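Local coordinates for putative sugar isomerase (Parabacteroides distasonis, PDB 3LMZ), which is a putative sugar isomerase with a xylose isomerase-like TIM-barrel fold, and probably interconverts sugars or related substrates, though its reaction is not established, at residues 16-21 with 217-222; 35-40 with 71-76; 58-63 with 98-103; 90-95 with 119-124; 142-147 with 165-170. All coordinates share one frame; numbering follows the deposited sequence.

Contact 1: 16-21 with 217-222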
# COMPACT_ATOMS: atom_id res chain seq x y z
N ASN A 16 5.48 -9.07 -15.62
CA ASN A 16 6.76 -9.21 -14.91
C ASN A 16 7.10 -10.67 -14.76
O ASN A 16 6.23 -11.51 -14.62
CB ASN A 16 6.65 -8.60 -13.51
CG ASN A 16 6.44 -7.09 -13.56
OD1 ASN A 16 7.32 -6.36 -14.00
ND2 ASN A 16 5.27 -6.60 -13.09
N PRO A 17 8.39 -11.01 -14.82
CA PRO A 17 8.80 -12.43 -14.74
C PRO A 17 8.87 -13.03 -13.34
O PRO A 17 8.96 -14.27 -13.19
CB PRO A 17 10.21 -12.40 -15.32
CG PRO A 17 10.74 -11.04 -14.96
CD PRO A 17 9.52 -10.09 -15.04
N PHE A 18 8.99 -12.15 -12.35
CA PHE A 18 9.11 -12.52 -10.96
C PHE A 18 7.74 -12.75 -10.31
O PHE A 18 6.71 -12.34 -10.83
CB PHE A 18 9.92 -11.44 -10.21
CG PHE A 18 9.15 -10.18 -9.98
CD1 PHE A 18 8.18 -10.10 -9.00
CD2 PHE A 18 9.34 -9.10 -10.78
CE1 PHE A 18 7.42 -8.96 -8.82
CE2 PHE A 18 8.52 -7.89 -10.55
CZ PHE A 18 7.62 -7.88 -9.59
N HIS A 19 7.76 -13.34 -9.12
CA HIS A 19 6.56 -13.60 -8.34
C HIS A 19 6.68 -12.89 -6.98
O HIS A 19 7.70 -12.96 -6.30
CB HIS A 19 6.43 -15.08 -8.10
CG HIS A 19 6.51 -15.89 -9.35
ND1 HIS A 19 5.43 -16.04 -10.18
CD2 HIS A 19 7.55 -16.55 -9.94
CE1 HIS A 19 5.79 -16.79 -11.21
NE2 HIS A 19 7.06 -17.10 -11.09
N LEU A 20 5.62 -12.21 -6.56
CA LEU A 20 5.54 -11.55 -5.28
C LEU A 20 5.28 -12.56 -4.15
O LEU A 20 4.33 -13.37 -4.20
CB LEU A 20 4.41 -10.51 -5.30
CG LEU A 20 4.21 -9.68 -4.03
CD1 LEU A 20 5.48 -8.92 -3.60
CD2 LEU A 20 3.10 -8.63 -4.20
N GLY A 21 6.11 -12.49 -3.11
CA GLY A 21 5.93 -13.35 -1.94
C GLY A 21 6.17 -12.62 -0.65
O GLY A 21 6.38 -11.40 -0.61
N ARG A 217 12.73 -2.91 -13.76
CA ARG A 217 13.22 -2.94 -15.11
C ARG A 217 14.36 -3.94 -15.25
O ARG A 217 14.47 -4.64 -16.26
CB ARG A 217 13.67 -1.55 -15.57
CG ARG A 217 12.56 -0.59 -15.84
CD ARG A 217 13.12 0.74 -16.39
NE ARG A 217 12.18 1.79 -16.04
CZ ARG A 217 12.34 2.68 -15.06
NH1 ARG A 217 13.48 2.75 -14.34
NH2 ARG A 217 11.39 3.56 -14.85
N MSE A 218 15.24 -3.99 -14.25
CA MSE A 218 16.37 -4.89 -14.31
C MSE A 218 15.97 -6.35 -14.23
O MSE A 218 16.57 -7.24 -14.87
CB MSE A 218 17.43 -4.56 -13.23
CG MSE A 218 18.71 -5.37 -13.39
SE MSE A 218 19.59 -5.21 -15.10
CE MSE A 218 20.10 -3.34 -15.02
N MSE A 219 14.94 -6.63 -13.45
CA MSE A 219 14.46 -8.01 -13.35
C MSE A 219 13.90 -8.50 -14.68
O MSE A 219 14.05 -9.66 -15.03
CB MSE A 219 13.45 -8.22 -12.21
CG MSE A 219 14.07 -8.07 -10.81
SE MSE A 219 12.87 -8.50 -9.36
CE MSE A 219 11.79 -6.90 -9.51
N ARG A 220 13.24 -7.58 -15.37
CA ARG A 220 12.78 -7.87 -16.74
C ARG A 220 13.99 -8.09 -17.66
O ARG A 220 14.04 -9.04 -18.43
CB ARG A 220 11.91 -6.76 -17.26
CG ARG A 220 10.58 -6.62 -16.60
CD ARG A 220 9.87 -5.35 -17.04
NE ARG A 220 8.71 -5.09 -16.19
CZ ARG A 220 8.11 -3.92 -16.15
NH1 ARG A 220 8.55 -2.95 -16.94
NH2 ARG A 220 7.06 -3.74 -15.34
N GLU A 221 15.00 -7.22 -17.54
CA GLU A 221 16.16 -7.28 -18.43
C GLU A 221 16.95 -8.60 -18.26
O GLU A 221 17.42 -9.14 -19.30
CB GLU A 221 17.05 -6.04 -18.23
CG GLU A 221 18.41 -6.13 -18.86
CD GLU A 221 19.28 -4.89 -18.60
OE1 GLU A 221 18.73 -3.78 -18.44
OE2 GLU A 221 20.53 -5.05 -18.57
N VAL A 222 17.10 -9.09 -17.02
CA VAL A 222 17.85 -10.34 -16.79
C VAL A 222 16.94 -11.55 -16.70
O VAL A 222 17.43 -12.67 -16.48
CB VAL A 222 18.70 -10.25 -15.49
CG1 VAL A 222 19.68 -9.05 -15.54
CG2 VAL A 222 17.82 -10.21 -14.27

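Contact 2: 35-40 with 71-76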
# COMPACT_ATOMS: atom_id res chain seq x y z
N THR A 35 -0.47 -15.26 9.70
CA THR A 35 0.37 -15.04 8.50
C THR A 35 -0.41 -15.34 7.23
O THR A 35 -0.48 -14.54 6.34
CB THR A 35 1.61 -15.95 8.61
OG1 THR A 35 2.38 -15.58 9.77
CG2 THR A 35 2.47 -15.81 7.28
N LEU A 36 -1.04 -16.52 7.15
CA LEU A 36 -1.75 -16.93 5.93
C LEU A 36 -2.97 -16.03 5.69
O LEU A 36 -3.25 -15.68 4.55
CB LEU A 36 -2.14 -18.41 6.00
CG LEU A 36 -0.98 -19.39 5.98
CD1 LEU A 36 -1.54 -20.81 6.23
CD2 LEU A 36 -0.19 -19.30 4.71
N LYS A 37 -3.70 -15.67 6.72
CA LYS A 37 -4.84 -14.79 6.56
C LYS A 37 -4.41 -13.42 6.00
O LYS A 37 -5.08 -12.81 5.14
CB LYS A 37 -5.57 -14.68 7.90
CG LYS A 37 -6.44 -15.93 8.12
CD LYS A 37 -7.06 -16.03 9.54
CE LYS A 37 -7.85 -17.37 9.71
NZ LYS A 37 -8.17 -17.61 11.17
N THR A 38 -3.26 -12.91 6.49
CA THR A 38 -2.77 -11.67 6.02
C THR A 38 -2.37 -11.78 4.57
O THR A 38 -2.72 -10.90 3.76
CB THR A 38 -1.61 -11.15 6.91
OG1 THR A 38 -2.03 -11.16 8.28
CG2 THR A 38 -1.12 -9.80 6.48
N LEU A 39 -1.60 -12.80 4.18
CA LEU A 39 -1.26 -12.96 2.76
C LEU A 39 -2.51 -13.04 1.88
O LEU A 39 -2.56 -12.47 0.79
CB LEU A 39 -0.38 -14.22 2.50
CG LEU A 39 1.15 -14.04 2.67
CD1 LEU A 39 1.54 -13.59 4.04
CD2 LEU A 39 1.82 -15.36 2.32
N GLU A 40 -3.48 -13.82 2.32
CA GLU A 40 -4.72 -14.01 1.58
C GLU A 40 -5.38 -12.65 1.29
O GLU A 40 -5.80 -12.35 0.19
CB GLU A 40 -5.69 -14.93 2.34
CG GLU A 40 -6.93 -15.32 1.66
CD GLU A 40 -7.67 -16.38 2.46
OE1 GLU A 40 -7.67 -16.32 3.70
OE2 GLU A 40 -8.30 -17.28 1.85
N ALA A 71 -2.77 -24.09 1.21
CA ALA A 71 -3.61 -24.18 0.01
C ALA A 71 -4.99 -23.56 0.27
O ALA A 71 -5.57 -22.91 -0.61
CB ALA A 71 -3.73 -25.58 -0.43
N ALA A 72 -5.53 -23.79 1.47
CA ALA A 72 -6.83 -23.21 1.79
C ALA A 72 -6.86 -21.68 1.74
O ALA A 72 -7.93 -21.07 1.60
CB ALA A 72 -7.28 -23.69 3.13
N HIS A 73 -5.69 -21.06 1.96
CA HIS A 73 -5.50 -19.64 1.85
C HIS A 73 -4.86 -19.19 0.56
O HIS A 73 -4.42 -18.05 0.44
CB HIS A 73 -4.72 -19.12 3.09
CG HIS A 73 -5.45 -19.36 4.36
ND1 HIS A 73 -6.46 -18.54 4.82
CD2 HIS A 73 -5.41 -20.42 5.20
CE1 HIS A 73 -6.97 -19.06 5.93
NE2 HIS A 73 -6.33 -20.19 6.19
N LYS A 74 -4.79 -20.10 -0.41
CA LYS A 74 -4.25 -19.83 -1.74
C LYS A 74 -2.79 -19.37 -1.66
O LYS A 74 -2.35 -18.61 -2.50
CB LYS A 74 -5.14 -18.83 -2.52
CG LYS A 74 -6.53 -19.50 -2.76
CD LYS A 74 -7.65 -18.63 -2.56
CE LYS A 74 -7.96 -18.31 -1.10
NZ LYS A 74 -9.04 -17.27 -0.98
N VAL A 75 -2.05 -20.02 -0.77
CA VAL A 75 -0.61 -19.80 -0.62
C VAL A 75 0.17 -21.08 -0.84
O VAL A 75 -0.24 -22.14 -0.43
CB VAL A 75 -0.29 -19.26 0.83
CG1 VAL A 75 1.20 -19.20 1.12
CG2 VAL A 75 -0.97 -17.84 1.06
N THR A 76 1.28 -20.92 -1.53
CA THR A 76 2.29 -21.95 -1.78
C THR A 76 3.55 -21.62 -0.97
O THR A 76 4.12 -20.51 -1.09
CB THR A 76 2.67 -22.01 -3.29
OG1 THR A 76 1.50 -22.39 -4.05
CG2 THR A 76 3.80 -23.02 -3.51
O HOH W 1 -9.56 -19.32 2.73

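Contact 3: 58-63 with 98-103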
# COMPACT_ATOMS: atom_id res chain seq x y z
N SER A 58 8.98 -31.46 12.30
CA SER A 58 7.57 -31.70 12.10
C SER A 58 7.35 -33.09 11.50
O SER A 58 8.19 -33.57 10.69
CB SER A 58 6.91 -30.60 11.25
OG SER A 58 6.98 -29.35 11.88
N THR A 59 6.28 -33.75 11.90
CA THR A 59 5.97 -35.06 11.36
C THR A 59 5.45 -34.99 9.94
O THR A 59 5.01 -33.91 9.47
CB THR A 59 4.89 -35.80 12.24
OG1 THR A 59 3.65 -35.09 12.06
CG2 THR A 59 5.26 -35.88 13.71
N ASP A 60 5.38 -36.13 9.29
CA ASP A 60 4.82 -36.16 7.92
C ASP A 60 3.39 -35.60 7.93
O ASP A 60 2.99 -34.82 7.05
CB ASP A 60 4.82 -37.55 7.32
CG ASP A 60 6.19 -38.07 7.00
OD1 ASP A 60 7.17 -37.35 7.13
OD2 ASP A 60 6.26 -39.23 6.56
N GLU A 61 2.61 -36.00 8.94
CA GLU A 61 1.22 -35.54 9.06
C GLU A 61 1.18 -34.04 9.29
O GLU A 61 0.36 -33.31 8.67
CB GLU A 61 0.50 -36.31 10.19
CG GLU A 61 -0.93 -35.87 10.32
CD GLU A 61 -1.76 -36.78 11.19
OE1 GLU A 61 -1.79 -37.99 10.93
OE2 GLU A 61 -2.44 -36.27 12.14
N GLN A 62 2.05 -33.52 10.16
CA GLN A 62 2.13 -32.06 10.35
C GLN A 62 2.50 -31.29 9.08
O GLN A 62 1.98 -30.22 8.84
CB GLN A 62 3.10 -31.71 11.48
CG GLN A 62 2.55 -32.06 12.87
CD GLN A 62 3.61 -31.76 13.95
OE1 GLN A 62 4.80 -32.07 13.78
NE2 GLN A 62 3.16 -31.23 15.08
N ILE A 63 3.40 -31.86 8.28
CA ILE A 63 3.76 -31.27 6.97
C ILE A 63 2.58 -31.25 6.02
O ILE A 63 2.30 -30.22 5.40
CB ILE A 63 5.03 -31.92 6.37
CG1 ILE A 63 6.21 -31.60 7.30
CG2 ILE A 63 5.30 -31.44 4.96
CD1 ILE A 63 7.45 -32.40 6.98
N ALA A 98 14.01 -29.91 3.63
CA ALA A 98 13.50 -29.39 2.36
C ALA A 98 12.82 -30.48 1.50
O ALA A 98 11.79 -30.28 0.91
CB ALA A 98 14.58 -28.71 1.59
N LYS A 99 13.46 -31.64 1.47
CA LYS A 99 12.91 -32.73 0.66
C LYS A 99 11.56 -33.17 1.22
O LYS A 99 10.61 -33.43 0.47
CB LYS A 99 13.90 -33.91 0.64
CG LYS A 99 13.43 -35.12 -0.17
CD LYS A 99 14.53 -36.15 -0.40
CE LYS A 99 14.04 -37.34 -1.21
NZ LYS A 99 15.13 -38.32 -1.46
N ARG A 100 11.49 -33.29 2.54
CA ARG A 100 10.25 -33.72 3.20
C ARG A 100 9.10 -32.71 2.98
O ARG A 100 7.95 -33.07 2.91
CB ARG A 100 10.47 -33.91 4.69
CG ARG A 100 11.36 -35.11 5.02
CD ARG A 100 11.61 -35.35 6.52
NE ARG A 100 10.38 -35.71 7.19
CZ ARG A 100 9.79 -35.03 8.19
NH1 ARG A 100 10.38 -33.96 8.76
NH2 ARG A 100 8.63 -35.47 8.64
N VAL A 101 9.45 -31.43 2.91
CA VAL A 101 8.49 -30.32 2.78
C VAL A 101 8.13 -30.16 1.30
O VAL A 101 7.14 -29.53 0.97
CB VAL A 101 9.07 -28.99 3.38
CG1 VAL A 101 8.19 -27.78 3.13
CG2 VAL A 101 9.21 -29.16 4.90
N GLY A 102 8.91 -30.76 0.38
CA GLY A 102 8.61 -30.74 -1.06
C GLY A 102 9.04 -29.49 -1.79
O GLY A 102 8.44 -29.13 -2.79
N VAL A 103 10.05 -28.76 -1.28
CA VAL A 103 10.63 -27.61 -1.99
C VAL A 103 11.99 -27.98 -2.62
O VAL A 103 12.58 -29.03 -2.28
CB VAL A 103 10.77 -26.37 -1.10
CG1 VAL A 103 9.39 -25.95 -0.59
CG2 VAL A 103 11.76 -26.61 0.02
O HOH W 2 9.64 -38.33 6.15

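Contact 4: 90-95 with 119-124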
# COMPACT_ATOMS: atom_id res chain seq x y z
N GLU A 90 23.79 -29.89 10.68
CA GLU A 90 22.70 -28.95 10.42
C GLU A 90 22.38 -28.89 8.94
O GLU A 90 21.23 -28.70 8.57
CB GLU A 90 23.07 -27.55 10.98
CG GLU A 90 23.01 -27.53 12.52
CD GLU A 90 23.34 -26.16 13.13
OE1 GLU A 90 23.48 -25.16 12.40
OE2 GLU A 90 23.39 -26.08 14.40
N ILE A 91 23.41 -28.96 8.11
CA ILE A 91 23.22 -28.95 6.66
C ILE A 91 22.43 -30.21 6.27
O ILE A 91 21.49 -30.18 5.47
CB ILE A 91 24.50 -28.79 5.91
CG1 ILE A 91 25.17 -27.47 6.30
CG2 ILE A 91 24.22 -28.86 4.36
CD1 ILE A 91 26.58 -27.32 5.77
N ASP A 92 22.88 -31.35 6.78
CA ASP A 92 22.18 -32.62 6.52
C ASP A 92 20.71 -32.51 6.88
O ASP A 92 19.80 -32.98 6.12
CB ASP A 92 22.76 -33.80 7.34
CG ASP A 92 24.14 -34.25 6.90
OD1 ASP A 92 24.58 -33.91 5.79
OD2 ASP A 92 24.80 -34.96 7.70
N ARG A 93 20.43 -32.00 8.07
CA ARG A 93 19.06 -31.85 8.53
C ARG A 93 18.23 -30.88 7.66
O ARG A 93 17.04 -31.14 7.36
CB ARG A 93 19.00 -31.46 9.99
CG ARG A 93 19.39 -32.63 10.85
CD ARG A 93 19.42 -32.32 12.28
NE ARG A 93 19.77 -33.52 13.03
CZ ARG A 93 19.89 -33.55 14.35
NH1 ARG A 93 19.68 -32.45 15.07
NH2 ARG A 93 20.22 -34.70 14.95
N ALA A 94 18.87 -29.79 7.20
CA ALA A 94 18.15 -28.80 6.38
C ALA A 94 17.76 -29.34 5.00
O ALA A 94 16.68 -29.09 4.53
CB ALA A 94 19.00 -27.53 6.24
N PHE A 95 18.66 -30.11 4.38
CA PHE A 95 18.38 -30.66 3.06
C PHE A 95 17.29 -31.73 3.21
O PHE A 95 16.39 -31.80 2.38
CB PHE A 95 19.67 -31.18 2.39
CG PHE A 95 20.40 -30.15 1.63
CD1 PHE A 95 21.19 -29.24 2.29
CD2 PHE A 95 20.27 -30.04 0.26
CE1 PHE A 95 21.87 -28.26 1.58
CE2 PHE A 95 20.96 -29.08 -0.46
CZ PHE A 95 21.75 -28.17 0.22
N ASP A 119 27.96 -27.58 -1.45
CA ASP A 119 28.21 -28.04 -2.83
C ASP A 119 27.89 -29.52 -3.00
O ASP A 119 27.14 -29.94 -3.90
CB ASP A 119 29.63 -27.69 -3.25
CG ASP A 119 29.90 -27.97 -4.70
OD1 ASP A 119 29.96 -29.19 -5.05
OD2 ASP A 119 30.18 -27.03 -5.45
N LYS A 120 28.42 -30.35 -2.10
CA LYS A 120 28.13 -31.79 -2.08
C LYS A 120 26.62 -32.04 -1.99
O LYS A 120 26.04 -32.89 -2.71
CB LYS A 120 28.84 -32.45 -0.87
CG LYS A 120 28.76 -33.93 -0.82
CD LYS A 120 29.31 -34.49 0.51
CE LYS A 120 30.55 -35.20 0.35
NZ LYS A 120 30.99 -35.77 1.67
N LYS A 121 25.92 -31.28 -1.14
CA LYS A 121 24.50 -31.52 -0.89
C LYS A 121 23.60 -31.03 -2.05
O LYS A 121 22.66 -31.75 -2.41
CB LYS A 121 24.09 -30.90 0.47
CG LYS A 121 24.63 -31.71 1.67
CD LYS A 121 23.79 -32.98 1.87
CE LYS A 121 24.37 -33.97 2.84
NZ LYS A 121 23.36 -35.09 3.10
N VAL A 122 23.97 -29.94 -2.71
CA VAL A 122 23.18 -29.54 -3.85
C VAL A 122 23.32 -30.58 -4.95
O VAL A 122 22.33 -30.81 -5.66
CB VAL A 122 23.42 -28.09 -4.43
CG1 VAL A 122 23.12 -26.99 -3.40
CG2 VAL A 122 24.81 -27.89 -4.95
N LYS A 123 24.47 -31.26 -5.08
CA LYS A 123 24.62 -32.35 -6.06
C LYS A 123 23.78 -33.57 -5.71
O LYS A 123 23.18 -34.19 -6.56
CB LYS A 123 26.10 -32.73 -6.16
CG LYS A 123 26.93 -31.67 -6.89
CD LYS A 123 28.43 -32.01 -6.88
CE LYS A 123 29.23 -31.22 -7.89
NZ LYS A 123 29.22 -29.70 -7.71
N GLU A 124 23.74 -33.90 -4.42
CA GLU A 124 23.02 -35.05 -3.94
C GLU A 124 21.52 -34.89 -4.13
O GLU A 124 20.81 -35.84 -4.51
CB GLU A 124 23.35 -35.28 -2.46
CG GLU A 124 22.57 -36.40 -1.85
CD GLU A 124 22.79 -36.61 -0.38
OE1 GLU A 124 23.52 -35.82 0.26
OE2 GLU A 124 22.19 -37.58 0.18
O HOH W 3 20.79 -34.63 4.09

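Contact 5: 142-147 with 165-170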
# COMPACT_ATOMS: atom_id res chain seq x y z
N PRO A 142 28.36 -9.95 3.92
CA PRO A 142 27.77 -8.63 4.07
C PRO A 142 27.01 -8.14 2.87
O PRO A 142 26.04 -7.36 3.03
CB PRO A 142 28.98 -7.71 4.32
CG PRO A 142 30.15 -8.44 3.83
CD PRO A 142 29.83 -9.93 3.91
N ASP A 143 27.43 -8.56 1.66
CA ASP A 143 26.83 -8.04 0.44
C ASP A 143 26.84 -9.04 -0.74
O ASP A 143 27.39 -10.15 -0.65
CB ASP A 143 27.46 -6.68 0.06
CG ASP A 143 28.93 -6.79 -0.40
OD1 ASP A 143 29.46 -7.91 -0.61
OD2 ASP A 143 29.58 -5.69 -0.52
N ALA A 144 26.30 -8.64 -1.87
CA ALA A 144 26.12 -9.54 -2.99
C ALA A 144 27.49 -9.94 -3.55
O ALA A 144 27.71 -11.11 -3.87
CB ALA A 144 25.29 -8.85 -4.06
N THR A 145 28.45 -9.00 -3.59
CA THR A 145 29.79 -9.30 -4.10
C THR A 145 30.46 -10.36 -3.29
O THR A 145 31.11 -11.26 -3.83
CB THR A 145 30.67 -8.06 -4.12
OG1 THR A 145 30.04 -7.08 -4.96
CG2 THR A 145 32.13 -8.40 -4.58
N ASP A 146 30.28 -10.31 -1.97
CA ASP A 146 30.90 -11.32 -1.11
C ASP A 146 30.31 -12.71 -1.36
O ASP A 146 31.05 -13.69 -1.38
CB ASP A 146 30.73 -10.99 0.36
CG ASP A 146 31.52 -11.93 1.24
OD1 ASP A 146 32.78 -11.82 1.21
OD2 ASP A 146 30.93 -12.78 1.93
N VAL A 147 29.03 -12.81 -1.62
CA VAL A 147 28.43 -14.09 -1.91
C VAL A 147 28.91 -14.57 -3.24
O VAL A 147 29.31 -15.74 -3.36
CB VAL A 147 26.90 -14.08 -1.88
CG1 VAL A 147 26.35 -15.46 -2.28
CG2 VAL A 147 26.40 -13.69 -0.51
N GLY A 165 17.86 -4.32 0.58
CA GLY A 165 18.04 -3.36 1.65
C GLY A 165 19.39 -3.49 2.30
O GLY A 165 20.13 -2.50 2.50
N HIS A 166 19.76 -4.71 2.66
CA HIS A 166 21.09 -4.93 3.23
C HIS A 166 22.22 -4.61 2.25
O HIS A 166 23.26 -4.07 2.66
CB HIS A 166 21.24 -6.34 3.77
CG HIS A 166 20.42 -6.58 4.98
ND1 HIS A 166 20.27 -5.61 5.96
CD2 HIS A 166 19.73 -7.67 5.40
CE1 HIS A 166 19.52 -6.10 6.93
NE2 HIS A 166 19.17 -7.34 6.61
N ASP A 167 22.02 -4.90 0.98
CA ASP A 167 23.02 -4.57 -0.03
C ASP A 167 23.24 -3.04 -0.07
O ASP A 167 24.37 -2.58 -0.07
CB ASP A 167 22.58 -5.12 -1.39
CG ASP A 167 23.75 -5.46 -2.34
OD1 ASP A 167 24.76 -6.06 -1.92
OD2 ASP A 167 23.55 -5.14 -3.54
N LEU A 168 22.14 -2.27 -0.12
CA LEU A 168 22.25 -0.84 -0.21
C LEU A 168 22.90 -0.29 1.06
O LEU A 168 23.71 0.63 1.02
CB LEU A 168 20.94 -0.15 -0.52
CG LEU A 168 20.99 1.35 -0.93
CD1 LEU A 168 21.40 1.55 -2.38
CD2 LEU A 168 19.65 2.06 -0.69
N ARG A 169 22.56 -0.86 2.22
CA ARG A 169 23.15 -0.42 3.50
C ARG A 169 24.65 -0.70 3.56
O ARG A 169 25.37 0.02 4.29
CB ARG A 169 22.47 -1.05 4.68
CG ARG A 169 21.07 -0.49 4.90
CD ARG A 169 20.35 -1.21 6.06
NE ARG A 169 21.09 -1.07 7.29
CZ ARG A 169 21.77 -2.05 7.91
NH1 ARG A 169 21.79 -3.27 7.45
NH2 ARG A 169 22.44 -1.77 9.05
N ASN A 170 25.12 -1.70 2.81
CA ASN A 170 26.54 -1.92 2.69
C ASN A 170 27.21 -0.96 1.69
O ASN A 170 28.45 -1.10 1.46
CB ASN A 170 26.90 -3.37 2.33
CG ASN A 170 28.22 -3.79 2.92
OD1 ASN A 170 28.45 -3.64 4.13
ND2 ASN A 170 29.11 -4.31 2.08
O HOH W 4 27.83 -6.04 -3.52

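Contact 1: 16-21 with 217-222
The side-chain oxygen OD1 of Asn-16 is gripped by two nitrogens of Arg-220. NE of Arg-220 donates to OD1 of Asn-16 at 2.9 Å, and its NH2 to the same oxygen at 3.0 Å. The grip is side-on, and OD1 lies close to the guanidinium plane. Both N-H groups reach it from the same face of the amide, tilted from the carbonyl plane. Neither bond is straight, as expected when two donors of one group share an acceptor. The amide and guanidinium planes are 21° apart. ND2 of Asn-16 is bonded to the carbonyl of Ser-254, and NH1 of Arg-220 to that of Thr-257, so the C-terminal end of the chain joins this junction.

Next to it, CG of Pro-17 rests 3.6 Å from the backbone O of Met-219. Its CD touches CG of Arg-220. Deeper in, the selenomethionine Met-219 bends at its last torsion (chi3 -74°). This brings CE within 3.5 Å of CD2 of Phe-18. SE lies 4.5 Å from the centroid of the Phe-18 ring, in an oblique Met-aromatic contact. Helix 212-221 is thereby packed against the lead-in to strand 19-22, as outer helices cover the strands of a TIM barrel.

Contact 2: 35-40 with 71-76
Glu-40 reaches from helix 32-41 to the end of helix 60-72, two neighbouring outer helices of the TIM barrel. CB and CG of Glu-40 each lie 3.9 Å from the backbone O of His-73, and NZ of Lys-74 is as near to CG. CG stands anti to the backbone N (chi1 -174°), and the extended chain carries the carboxylate across to the other segment. OE1 of Glu-40 accepts from ND1 of His-73 at 2.8 Å, in a nearly straight bond of 167°. The oxygen lies in the imidazole plane, but the donor stands above the carboxylate plane, and the two planes are 74° apart. OE2 of Glu-40 uses its anti lone pair to take NZ of Lys-74 at 2.9 Å, a salt bridge. A water also donates to OE2 of Glu-40 and to the carbonyl O of Ala-72.

This cluster sits on a Schellman motif that ends helix 60-72, with Lys-74 (positive phi) at C-prime. The carboxylate thus braces both His-73 and Lys-74.

CB of Leu-36 lies against CG of His-73, oblique to the ring, and the two side chains cross at about a right angle. CG of Lys-37 meets CE1 of the same ring. Past the turn, at Val-75, the packing is apolar and buried. CD2 of Leu-36 touches CG1 of Val-75 at 3.9 Å, while CD2 of Leu-39 meets CG2 of Val-75 at 3.9 Å.

Contact 3: 58-63 with 98-103
Arg-100 holds the backbone O of Ser-58 end-on with both terminal nitrogens. NH2 of Arg-100 lies 2.8 Å from O of Ser-58, and NH1 of Arg-100 is 2.9 Å from that same oxygen. The carbonyl oxygen lies exactly in the guanidinium plane. NH1 comes in nearly along the C=O axis, and NH2 in the carbonyl plane. NH2 of Arg-100 has a second acceptor, OD1 of Asp-60, at 2.8 Å. This salt bridge is fairly straight, at 160°, and meets OD1 on its anti side, somewhat out of the carboxylate plane. A water links OD1 of Asp-60 to NE of Arg-100. The bend at chi3 (66°) brings the edge of the Arg-100 guanidinium to the start of helix 60-72.

That start is a capping box. OG1 of Thr-59, the N-cap residue, accepts from N of Gln-62 at 2.9 Å, and OE1 of Gln-62 accepts in return from N of Thr-59. Arg-100 stands on the last turn of helix 88-101, which a Schellman motif closes with Gly-102 at C-prime. The contact therefore joins the beginning of one outer barrel helix to the end of the next.

Ile-63 covers one face of the guanidinium. Its CD1 lies 3.5 Å above the plane, displaced toward the rim. CD1 of Ile-63 also touches CG2 of Val-101 at 4.2 Å. On the other branch, CG2 of Ile-63 rests against the backbone O of Arg-100.

Contact 4: 90-95 with 119-124
The Phe-95 ring carries Lys-121 CB over the centre of one face. CB of Lys-121 is 3.5 Å from the centroid of the Phe-95 ring and 8° off its normal, a CH-pi contact. The backbone O of Ile-91 lies at the ring edge, in plane, and the ring of Tyr-125 also meets Phe-95. CZ of Phe-95 touches CG1 of Val-122 at 4.0 Å. A glycine in place of Phe-95 would probably leave CB of Lys-121 without its apolar platform and open a gap beside Val-122.

Lys-121 bends at chi2 (-77°), and its chain passes CG2 of Ile-91 on the way outward. NZ of Lys-121 then forms salt bridges with OD1 of Asp-92 at 3.2 Å and with OE1 of Glu-124 at 2.9 Å. Tyr-117 OH also bonds to Asp-92 OD1. A water joins NZ to the backbone O of Asp-92. Segments 90-95 and 119-124, parts of helices 88-101 and 115-125, run nearly parallel, 24° apart, as successive outer helices of a TIM barrel do.

Contact 5: 142-147 with 165-170
Pro-142 lays its CB against the side-chain amide of Asn-170, 4.1 Å from ND2. Asp-143 follows as the N-cap of helix 144-151. Its CG sits between the backbone N and the carbonyl carbon (chi1 69°), which turns the carboxylate back over the helix start. OD1 of Asp-143 accepts from N of Asp-146 at 2.9 Å, the capping bond. OD2 of Asp-143 takes ND2 of Asn-170 at 3.0 Å. That donor stands above the carboxylate plane, its N-H angle is a bent 135°, and the carboxylate and amide planes are 83° apart. With an alanine here, N of Asp-146 would probably lose its capping acceptor, and the amide of Asn-170 would be freer to turn.

Ala-144 gives its backbone N to OD1 of Asp-167 at 3.0 Å, in a fairly straight bond. The donor comes from the syn side, tilted well out of the carboxylate plane, and CB of Ala-144 rests 3.6 Å from the same OD1 of Asp-167. Asp-167 thus holds one backbone N-H at the helix start while Asp-143 holds another. The backbone N of Thr-145 donates to a water, which bonds weakly to OD1 of Asp-167.

His-166 bonds through NE2 to a bound citrate, probably from the crystallisation liquor. The contact joins the capped start of one TIM-barrel helix to the short helix 164-169 that directly follows strand 158-163.

Overall arrangement
From the N terminus, residues 16-21 lead into strand 19-22 and meet 217-222 only much later, so contact 1 closes a long loop that spans all the other contacts. Inside it, contact 2 ties helix 32-41 to the end of helix 60-72. Contact 3 starts from the beginning of that same helix and joins it to the end of helix 88-101, so contacts 2 and 3 cross. Contact 4 crosses contact 3 in turn, linking helix 88-101 to helix 115-125. Contact 5 follows in series, between helices 144-151 and 164-169. Contacts 2 and 5 lie on opposite sides of the chain's centre, their own centres about 30 Å apart.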